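Local atomic coordinates of LRR receptor-like serine/threonine-protein kinase RGI3 (Arabidopsis thaliana, PDB entry 5HZ0), a protein that acts as a membrane receptor kinase for RGF peptide hormones, which maintain the root stem cell niche, and forms heterodimers with SERK co-receptors when peptide binds. Residues G12-I17 with K37-L42; K88-N93 with V112-F117; P541-S546 with S563-L568. The protein carries 5 engineered substitutions. All coordinates share one frame; numbering follows the deposited sequence.

Contact 1 of 3, residues G12-I17 with K37-L42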
loop_
_atom_site.group_PDB
_atom_site.type_symbol
_atom_site.label_atom_id
_atom_site.label_comp_id
_atom_site.label_asym_id
_atom_site.label_seq_id
_atom_site.Cartn_x
_atom_site.Cartn_y
_atom_site.Cartn_z
ATOM N N GLY A 12 -58.665 -9.963 7.449
ATOM C CA GLY A 12 -58.589 -9.956 8.900
ATOM C C GLY A 12 -57.589 -10.913 9.514
ATOM O O GLY A 12 -57.608 -11.146 10.720
ATOM N N GLU A 13 -56.701 -11.444 8.681
ATOM C CA GLU A 13 -55.784 -12.502 9.076
ATOM C C GLU A 13 -54.356 -11.964 9.071
ATOM O O GLU A 13 -54.053 -10.996 8.371
ATOM C CB GLU A 13 -55.911 -13.663 8.091
ATOM C CG GLU A 13 -57.352 -13.991 7.713
ATOM C CD GLU A 13 -57.510 -14.353 6.242
ATOM O OE1 GLU A 13 -56.501 -14.326 5.509
ATOM O OE2 GLU A 13 -58.646 -14.659 5.816
ATOM N N VAL A 14 -53.480 -12.575 9.861
ATOM C CA VAL A 14 -52.094 -12.115 9.939
ATOM C C VAL A 14 -51.320 -12.317 8.631
ATOM O O VAL A 14 -51.328 -13.394 8.031
ATOM C CB VAL A 14 -51.342 -12.711 11.146
ATOM C CG1 VAL A 14 -49.847 -12.424 11.046
ATOM C CG2 VAL A 14 -51.912 -12.141 12.436
ATOM N N SER A 15 -50.654 -11.245 8.218
ATOM C CA SER A 15 -50.110 -11.094 6.881
ATOM C C SER A 15 -48.597 -10.967 6.943
ATOM O O SER A 15 -47.879 -11.729 6.310
ATOM C CB SER A 15 -50.706 -9.848 6.229
ATOM O OG SER A 15 -50.734 -9.961 4.818
ATOM N N GLU A 16 -48.124 -9.952 7.657
ATOM C CA GLU A 16 -46.702 -9.650 7.707
ATOM C C GLU A 16 -46.188 -9.525 9.136
ATOM O O GLU A 16 -46.815 -8.883 9.978
ATOM C CB GLU A 16 -46.413 -8.361 6.932
ATOM C CG GLU A 16 -46.941 -8.385 5.502
ATOM C CD GLU A 16 -46.631 -7.113 4.735
ATOM O OE1 GLU A 16 -47.059 -6.998 3.564
ATOM O OE2 GLU A 16 -45.957 -6.230 5.303
ATOM N N ILE A 17 -45.046 -10.153 9.396
ATOM C CA ILE A 17 -44.349 -10.026 10.673
ATOM C C ILE A 17 -43.001 -9.369 10.436
ATOM O O ILE A 17 -42.240 -9.812 9.579
ATOM C CB ILE A 17 -44.093 -11.401 11.324
ATOM C CG1 ILE A 17 -45.407 -12.058 11.745
ATOM C CG2 ILE A 17 -43.161 -11.268 12.527
ATOM C CD1 ILE A 17 -45.226 -13.492 12.193
ATOM N N LYS A 37 -51.178 -19.397 9.309
ATOM C CA LYS A 37 -50.749 -19.981 8.045
ATOM C C LYS A 37 -51.070 -19.086 6.847
ATOM O O LYS A 37 -50.930 -19.503 5.699
ATOM C CB LYS A 37 -51.318 -21.398 7.876
ATOM C CG LYS A 37 -50.427 -22.510 8.464
ATOM C CD LYS A 37 -50.182 -22.345 9.970
ATOM C CE LYS A 37 -48.706 -22.555 10.331
ATOM N NZ LYS A 37 -48.399 -22.240 11.761
ATOM N N SER A 38 -51.544 -17.874 7.118
ATOM C CA SER A 38 -51.772 -16.881 6.066
ATOM C C SER A 38 -50.655 -15.835 5.900
ATOM O O SER A 38 -50.776 -14.932 5.075
ATOM C CB SER A 38 -53.117 -16.181 6.270
ATOM O OG SER A 38 -53.126 -15.473 7.494
ATOM N N LEU A 39 -49.583 -15.950 6.680
ATOM C CA LEU A 39 -48.478 -14.981 6.661
ATOM C C LEU A 39 -47.763 -14.908 5.305
ATOM O O LEU A 39 -47.277 -15.919 4.793
ATOM C CB LEU A 39 -47.461 -15.344 7.750
ATOM C CG LEU A 39 -46.206 -14.493 7.948
ATOM C CD1 LEU A 39 -46.542 -13.178 8.612
ATOM C CD2 LEU A 39 -45.184 -15.248 8.783
ATOM N N THR A 40 -47.723 -13.708 4.723
ATOM C CA THR A 40 -47.063 -13.501 3.433
ATOM C C THR A 40 -45.594 -13.033 3.489
ATOM O O THR A 40 -44.830 -13.222 2.534
ATOM C CB THR A 40 -47.893 -12.502 2.573
ATOM O OG1 THR A 40 -48.047 -13.021 1.247
ATOM C CG2 THR A 40 -47.235 -11.118 2.516
ATOM N N SER A 41 -45.196 -12.446 4.616
ATOM C CA SER A 41 -43.889 -11.800 4.715
ATOM C C SER A 41 -43.288 -11.955 6.111
ATOM O O SER A 41 -43.932 -11.620 7.096
ATOM C CB SER A 41 -44.017 -10.324 4.325
ATOM O OG SER A 41 -42.823 -9.606 4.559
ATOM N N LEU A 42 -42.059 -12.455 6.199
ATOM C CA LEU A 42 -41.442 -12.684 7.506
ATOM C C LEU A 42 -40.033 -12.103 7.619
ATOM O O LEU A 42 -39.097 -12.589 6.979
ATOM C CB LEU A 42 -41.418 -14.178 7.832
ATOM C CG LEU A 42 -40.767 -14.527 9.175
ATOM C CD1 LEU A 42 -41.434 -13.755 10.302
ATOM C CD2 LEU A 42 -40.798 -16.034 9.448
#
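Leu39, its CG anti to the backbone N (chi1 180°), sets its two methyls against Ile17, whose CG1 stands anti to its own carbonyl carbon (chi1 -67°) and meets them crosswise, 3.5 Å from Leu39 CD1. This is apolar filling between two adjoining coils at the N-terminal end of a leucine-rich repeat solenoid, where branched aliphatic side chains suit the inner face. Leu42, the bridge partner of Ile17 in the parallel register, sets its CD1 alongside Ile17 CB at 3.7 Å, both side chains pointing the same way.

The backbones run parallel here. Ile17 N reaches Ser41 O at 2.9 Å in a nearly straight bond, while Ser15 O receives Ser41 N from 3.3 Å and also the N-H of Thr40. Ser15 and Glu16 together face Lys7 of the antiparallel strand 6-8, a classic beta bulge.

On the other face of the strands Glu16 lays its extended chain beside Ser41, CG to CB 3.7 Å, where the short serine side chain takes up little of the space alongside the glutamate's methylenes. Glu13 sends its carboxylate to Asn9. Before the strands pair, the hydroxyl OG of Ser38 donates to Val14 O at 2.8 Å, tilted 23° from the carbonyl plane.

Contact 2 of 3, residues K88-N93 with V112-F117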
loop_
_atom_site.group_PDB
_atom_site.type_symbol
_atom_site.label_atom_id
_atom_site.label_comp_id
_atom_site.label_asym_id
_atom_site.label_seq_id
_atom_site.Cartn_x
_atom_site.Cartn_y
_atom_site.Cartn_z
ATOM N N LYS A 88 -40.555 -14.517 -3.438
ATOM C CA LYS A 88 -39.825 -13.631 -4.345
ATOM C C LYS A 88 -38.550 -13.026 -3.742
ATOM O O LYS A 88 -37.685 -12.513 -4.446
ATOM C CB LYS A 88 -40.761 -12.544 -4.894
ATOM C CG LYS A 88 -41.917 -13.096 -5.728
ATOM C CD LYS A 88 -42.909 -11.993 -6.142
ATOM C CE LYS A 88 -42.306 -10.992 -7.138
ATOM N NZ LYS A 88 -42.811 -9.600 -6.893
ATOM N N THR A 89 -38.428 -13.111 -2.430
ATOM C CA THR A 89 -37.237 -12.624 -1.769
ATOM C C THR A 89 -36.845 -13.629 -0.719
ATOM O O THR A 89 -37.666 -14.052 0.096
ATOM C CB THR A 89 -37.446 -11.273 -1.068
ATOM O OG1 THR A 89 -37.684 -10.266 -2.044
ATOM C CG2 THR A 89 -36.198 -10.889 -0.262
ATOM N N LEU A 90 -35.585 -14.029 -0.760
ATOM C CA LEU A 90 -35.014 -14.822 0.306
ATOM C C LEU A 90 -33.732 -14.108 0.712
ATOM O O LEU A 90 -32.785 -14.079 -0.067
ATOM C CB LEU A 90 -34.712 -16.232 -0.216
ATOM C CG LEU A 90 -33.973 -17.249 0.667
ATOM C CD1 LEU A 90 -34.779 -17.566 1.917
ATOM C CD2 LEU A 90 -33.661 -18.520 -0.113
ATOM N N SER A 91 -33.697 -13.521 1.909
ATOM C CA SER A 91 -32.439 -12.981 2.434
ATOM C C SER A 91 -31.922 -13.789 3.624
ATOM O O SER A 91 -32.445 -13.694 4.736
ATOM C CB SER A 91 -32.600 -11.522 2.866
ATOM O OG SER A 91 -33.200 -10.751 1.853
ATOM N N LEU A 92 -30.899 -14.592 3.376
ATOM C CA LEU A 92 -30.185 -15.312 4.438
ATOM C C LEU A 92 -28.800 -14.759 4.825
ATOM O O LEU A 92 -28.123 -15.316 5.685
ATOM C CB LEU A 92 -30.127 -16.804 4.126
ATOM C CG LEU A 92 -31.532 -17.395 4.004
ATOM C CD1 LEU A 92 -31.487 -18.862 3.634
ATOM C CD2 LEU A 92 -32.322 -17.178 5.292
ATOM N N ASN A 93 -28.393 -13.664 4.195
ATOM C CA ASN A 93 -27.032 -13.146 4.313
ATOM C C ASN A 93 -26.593 -12.730 5.721
ATOM O O ASN A 93 -27.419 -12.459 6.590
ATOM C CB ASN A 93 -26.857 -11.956 3.371
ATOM C CG ASN A 93 -27.790 -10.801 3.716
ATOM O OD1 ASN A 93 -28.978 -10.841 3.415
ATOM N ND2 ASN A 93 -27.252 -9.781 4.361
ATOM N N VAL A 112 -36.873 -13.636 -6.987
ATOM C CA VAL A 112 -36.319 -12.450 -7.632
ATOM C C VAL A 112 -34.995 -12.063 -6.979
ATOM O O VAL A 112 -33.977 -11.877 -7.651
ATOM C CB VAL A 112 -37.315 -11.250 -7.630
ATOM C CG1 VAL A 112 -36.660 -10.017 -8.234
ATOM C CG2 VAL A 112 -38.571 -11.603 -8.402
ATOM N N GLU A 113 -35.052 -11.839 -5.672
ATOM C CA GLU A 113 -33.872 -11.531 -4.879
ATOM C C GLU A 113 -33.406 -12.778 -4.118
ATOM O O GLU A 113 -34.209 -13.450 -3.467
ATOM C CB GLU A 113 -34.217 -10.424 -3.884
ATOM C CG GLU A 113 -35.085 -9.312 -4.473
ATOM C CD GLU A 113 -34.325 -8.437 -5.453
ATOM O OE1 GLU A 113 -33.084 -8.357 -5.334
ATOM O OE2 GLU A 113 -34.955 -7.838 -6.348
ATOM N N LEU A 114 -32.119 -13.099 -4.211
ATOM C CA LEU A 114 -31.535 -14.160 -3.382
ATOM C C LEU A 114 -30.228 -13.676 -2.754
ATOM O O LEU A 114 -29.237 -13.482 -3.459
ATOM C CB LEU A 114 -31.266 -15.412 -4.226
ATOM C CG LEU A 114 -30.435 -16.517 -3.570
ATOM C CD1 LEU A 114 -31.203 -17.124 -2.415
ATOM C CD2 LEU A 114 -30.012 -17.586 -4.577
ATOM N N MET A 115 -30.217 -13.502 -1.433
ATOM C CA MET A 115 -29.017 -13.028 -0.747
ATOM C C MET A 115 -28.462 -14.092 0.199
ATOM O O MET A 115 -29.005 -14.309 1.279
ATOM C CB MET A 115 -29.351 -11.777 0.071
ATOM C CG MET A 115 -30.208 -10.742 -0.662
ATOM S SD MET A 115 -29.239 -9.800 -1.847
ATOM C CE MET A 115 -30.480 -8.698 -2.524
ATOM N N LEU A 116 -27.384 -14.751 -0.217
ATOM C CA LEU A 116 -26.654 -15.708 0.633
ATOM C C LEU A 116 -25.315 -15.210 1.184
ATOM O O LEU A 116 -24.632 -15.935 1.896
ATOM C CB LEU A 116 -26.471 -17.046 -0.090
ATOM C CG LEU A 116 -27.786 -17.548 -0.698
ATOM C CD1 LEU A 116 -27.570 -18.807 -1.543
ATOM C CD2 LEU A 116 -28.851 -17.768 0.382
ATOM N N PHE A 117 -24.948 -13.975 0.859
ATOM C CA PHE A 117 -23.581 -13.510 1.084
ATOM C C PHE A 117 -23.173 -13.437 2.560
ATOM O O PHE A 117 -24.023 -13.436 3.445
ATOM C CB PHE A 117 -23.323 -12.174 0.367
ATOM C CG PHE A 117 -24.087 -11.002 0.944
ATOM C CD1 PHE A 117 -23.561 -10.254 1.986
ATOM C CD2 PHE A 117 -25.316 -10.633 0.419
ATOM C CE1 PHE A 117 -24.255 -9.172 2.507
ATOM C CE2 PHE A 117 -26.011 -9.550 0.939
ATOM C CZ PHE A 117 -25.477 -8.820 1.979
#
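Parallel strand pairing joins Thr89, Leu90 and Ser91 to Glu113, Leu114 and Met115, two neighbouring rungs on the concave side of the receptor's extracellular domain. Lys88 O starts the ladder by taking two N-H groups, Val112 N at 2.9 Å and Glu113 N at 3.0 Å. Leu90 then bonds both ways, its N to Glu113 O and its O to Met115 N, and Leu92 N closes the series on Met115 O at 2.8 Å.

Side chains alternate between the two faces. Inward, Leu90 CD2 touches Leu114 CD1 at 3.6 Å, the two leucines lying side by side, and Leu92 CB meets Leu116 CD2 farther along. These are the leucines of the LxxLxLxxN signature of leucine-rich repeats, whose asparagine is Asn95 in the first coil and bonds to Leu92 O.

On the opposite face Asn93 lies flat against Phe117. Both first torsions are near +65°, which turns the two groups the same way, and Asn93 CB sits 3.5 Å from the ring centroid as a CH-pi contact, with the amide plane 21° from the ring. Phe117 belongs to the peptide-recognition motif, packs on a modified side chain of the bound peptide and makes a cation-pi contact with Arg139. Were Phe117 replaced by an alanine, Asn93 would probably lose the flat surface it rests on, and Arg139 and the peptide their aromatic partner.

Contact 3 of 3, residues P541-S546 with S563-L568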
loop_
_atom_site.group_PDB
_atom_site.type_symbol
_atom_site.label_atom_id
_atom_site.label_comp_id
_atom_site.label_asym_id
_atom_site.label_seq_id
_atom_site.Cartn_x
_atom_site.Cartn_y
_atom_site.Cartn_z
ATOM N N PRO A 541 20.754 4.229 27.325
ATOM C CA PRO A 541 20.211 2.865 27.359
ATOM C C PRO A 541 19.557 2.496 26.035
ATOM O O PRO A 541 19.587 1.334 25.623
ATOM C CB PRO A 541 19.132 2.943 28.450
ATOM C CG PRO A 541 19.467 4.156 29.255
ATOM C CD PRO A 541 20.089 5.112 28.300
ATOM N N SER A 542 18.969 3.492 25.382
ATOM C CA SER A 542 18.300 3.297 24.103
ATOM C C SER A 542 19.233 2.815 22.984
ATOM O O SER A 542 18.751 2.247 21.998
ATOM C CB SER A 542 17.581 4.579 23.678
ATOM O OG SER A 542 18.440 5.700 23.800
ATOM N N LEU A 543 20.546 3.034 23.124
ATOM C CA LEU A 543 21.467 2.632 22.057
ATOM C C LEU A 543 21.347 1.135 21.879
ATOM O O LEU A 543 21.697 0.367 22.752
ATOM C CB LEU A 543 22.910 2.996 22.414
ATOM C CG LEU A 543 23.403 4.369 21.951
ATOM C CD1 LEU A 543 24.834 4.606 22.370
ATOM C CD2 LEU A 543 23.261 4.470 20.451
ATOM N N ALA A 544 20.878 0.732 20.713
ATOM C CA ALA A 544 20.428 -0.636 20.518
ATOM C C ALA A 544 20.923 -1.209 19.215
ATOM O O ALA A 544 21.585 -2.247 19.188
ATOM C CB ALA A 544 18.908 -0.729 20.607
ATOM N N ILE A 545 20.513 -0.571 18.125
ATOM C CA ILE A 545 20.818 -1.073 16.795
ATOM C C ILE A 545 22.317 -1.094 16.510
ATOM O O ILE A 545 22.888 -2.149 16.247
ATOM C CB ILE A 545 20.143 -0.238 15.709
ATOM C CG1 ILE A 545 18.622 -0.205 15.907
ATOM C CG2 ILE A 545 20.517 -0.778 14.346
ATOM C CD1 ILE A 545 17.893 0.595 14.840
ATOM N N SER A 546 22.952 0.071 16.565
ATOM C CA SER A 546 24.363 0.150 16.229
ATOM C C SER A 546 25.084 1.318 16.888
ATOM O O SER A 546 24.505 2.381 17.091
ATOM C CB SER A 546 24.523 0.223 14.709
ATOM O OG SER A 546 25.862 0.473 14.352
ATOM N N SER A 563 29.542 -0.893 29.955
ATOM C CA SER A 563 28.905 -2.122 30.421
ATOM C C SER A 563 27.389 -1.947 30.520
ATOM O O SER A 563 26.639 -2.921 30.563
ATOM C CB SER A 563 29.485 -2.564 31.766
ATOM O OG SER A 563 29.384 -1.530 32.727
ATOM N N ASP A 564 26.951 -0.693 30.539
ATOM C CA ASP A 564 25.546 -0.354 30.667
ATOM C C ASP A 564 24.776 -0.388 29.351
ATOM O O ASP A 564 23.549 -0.244 29.356
ATOM C CB ASP A 564 25.384 1.025 31.309
ATOM C CG ASP A 564 25.480 0.979 32.816
ATOM O OD1 ASP A 564 25.131 -0.070 33.399
ATOM O OD2 ASP A 564 25.894 1.998 33.412
ATOM N N LEU A 565 25.449 -0.593 28.221
ATOM C CA LEU A 565 24.650 -0.628 27.012
ATOM C C LEU A 565 24.270 -2.077 26.882
ATOM O O LEU A 565 24.942 -2.851 26.207
ATOM C CB LEU A 565 25.495 -0.203 25.805
ATOM C CG LEU A 565 26.068 1.218 25.893
ATOM C CD1 LEU A 565 27.238 1.422 24.935
ATOM C CD2 LEU A 565 24.976 2.233 25.649
ATOM N N LYS A 566 23.099 -2.393 27.418
ATOM C CA LYS A 566 22.709 -3.776 27.614
ATOM C C LYS A 566 21.928 -4.212 26.408
ATOM O O LYS A 566 21.687 -5.400 26.214
ATOM C CB LYS A 566 21.833 -3.913 28.861
ATOM C CG LYS A 566 22.309 -4.950 29.851
ATOM C CD LYS A 566 23.656 -4.535 30.431
ATOM C CE LYS A 566 24.487 -5.750 30.910
ATOM N NZ LYS A 566 25.959 -5.458 31.115
ATOM N N ASN A 567 21.516 -3.235 25.607
ATOM C CA ASN A 567 20.765 -3.512 24.389
ATOM C C ASN A 567 21.542 -3.475 23.070
ATOM O O ASN A 567 20.990 -3.816 22.017
ATOM C CB ASN A 567 19.551 -2.589 24.312
ATOM C CG ASN A 567 18.426 -3.044 25.211
ATOM O OD1 ASN A 567 17.950 -4.174 25.109
ATOM N ND2 ASN A 567 18.009 -2.174 26.112
ATOM N N LEU A 568 22.819 -3.098 23.125
ATOM C CA LEU A 568 23.581 -2.843 21.909
ATOM C C LEU A 568 23.813 -4.141 21.158
ATOM O O LEU A 568 24.376 -5.079 21.699
ATOM C CB LEU A 568 24.917 -2.181 22.250
ATOM C CG LEU A 568 25.761 -1.689 21.078
ATOM C CD1 LEU A 568 24.917 -0.839 20.128
ATOM C CD2 LEU A 568 26.930 -0.886 21.599
#
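Leu543 and Leu565 meet where two successive coils of the leucine-rich repeat solenoid turn towards their strands, 546-548 and 570-572. The contact therefore joins equivalent approach loops of neighbouring repeats near the C-terminal end of the ectodomain.

Apolar packing comes first. Leu543 and Leu565 lie side by side and point the same way, with Leu565 CD2 3.9 Å from Leu543 CB and 4.1 Å from Leu543 CD1. Leu568 packs on main chain instead: with CG anti to its backbone N (chi1 -173°), its CD1 lies 3.7 Å from Ala544 O and close to Ser546 C. All three leucines are buried, as befits residues whose long branched side chains fill the inside of the coil. Ala544, by contrast, brings just a methyl to the contact, and its CB rests 4.2 Å from Asn567 CB.

Between the main chains the two segments share weak CA-H...O contacts in place of conventional hydrogen bonds. Ala544 CA approaches Asn567 O, and in return Leu568 CA lies 3.4 Å from Ala544 O. This reciprocal closeness precedes regular pairing: immediately beyond the segment, Gly569 makes a backbone hydrogen bond with Ala544, while Ala544 also bonds to Gln520 of the preceding coil.

Polar side chains work around the edges. Asn567 points its CB toward 541-546, and its ND2 comes no nearer than 3.9 Å to Pro541 O, too far for a hydrogen bond. Lys566 turns its tail away from 541-546; a long, charged side chain suits this place because it can form a salt bridge with Asp587 while NZ also donates to Ser563 O at 2.7 Å.

In the fold
All three contacts join one coil of the leucine-rich repeat solenoid to the next, at different points along its arc. Contacts 1 and 2 are near neighbours at the N-terminal end, with centres 19 Å apart and nearest atoms about 7 Å apart, and strand 65-67 lies between their strands. Contact 3 belongs to the far arm: its centre is 75 Å from that of contact 1 and 61 Å from that of contact 2, across the chain's centre from the latter. Contact 2 reaches the hormone site through Phe117. Contact 1 lies at the solenoid's N-terminal end, whereas contact 3 comes near sugar, the Ser546 side chain being about 5 Å from a bound N-acetylglucosamine.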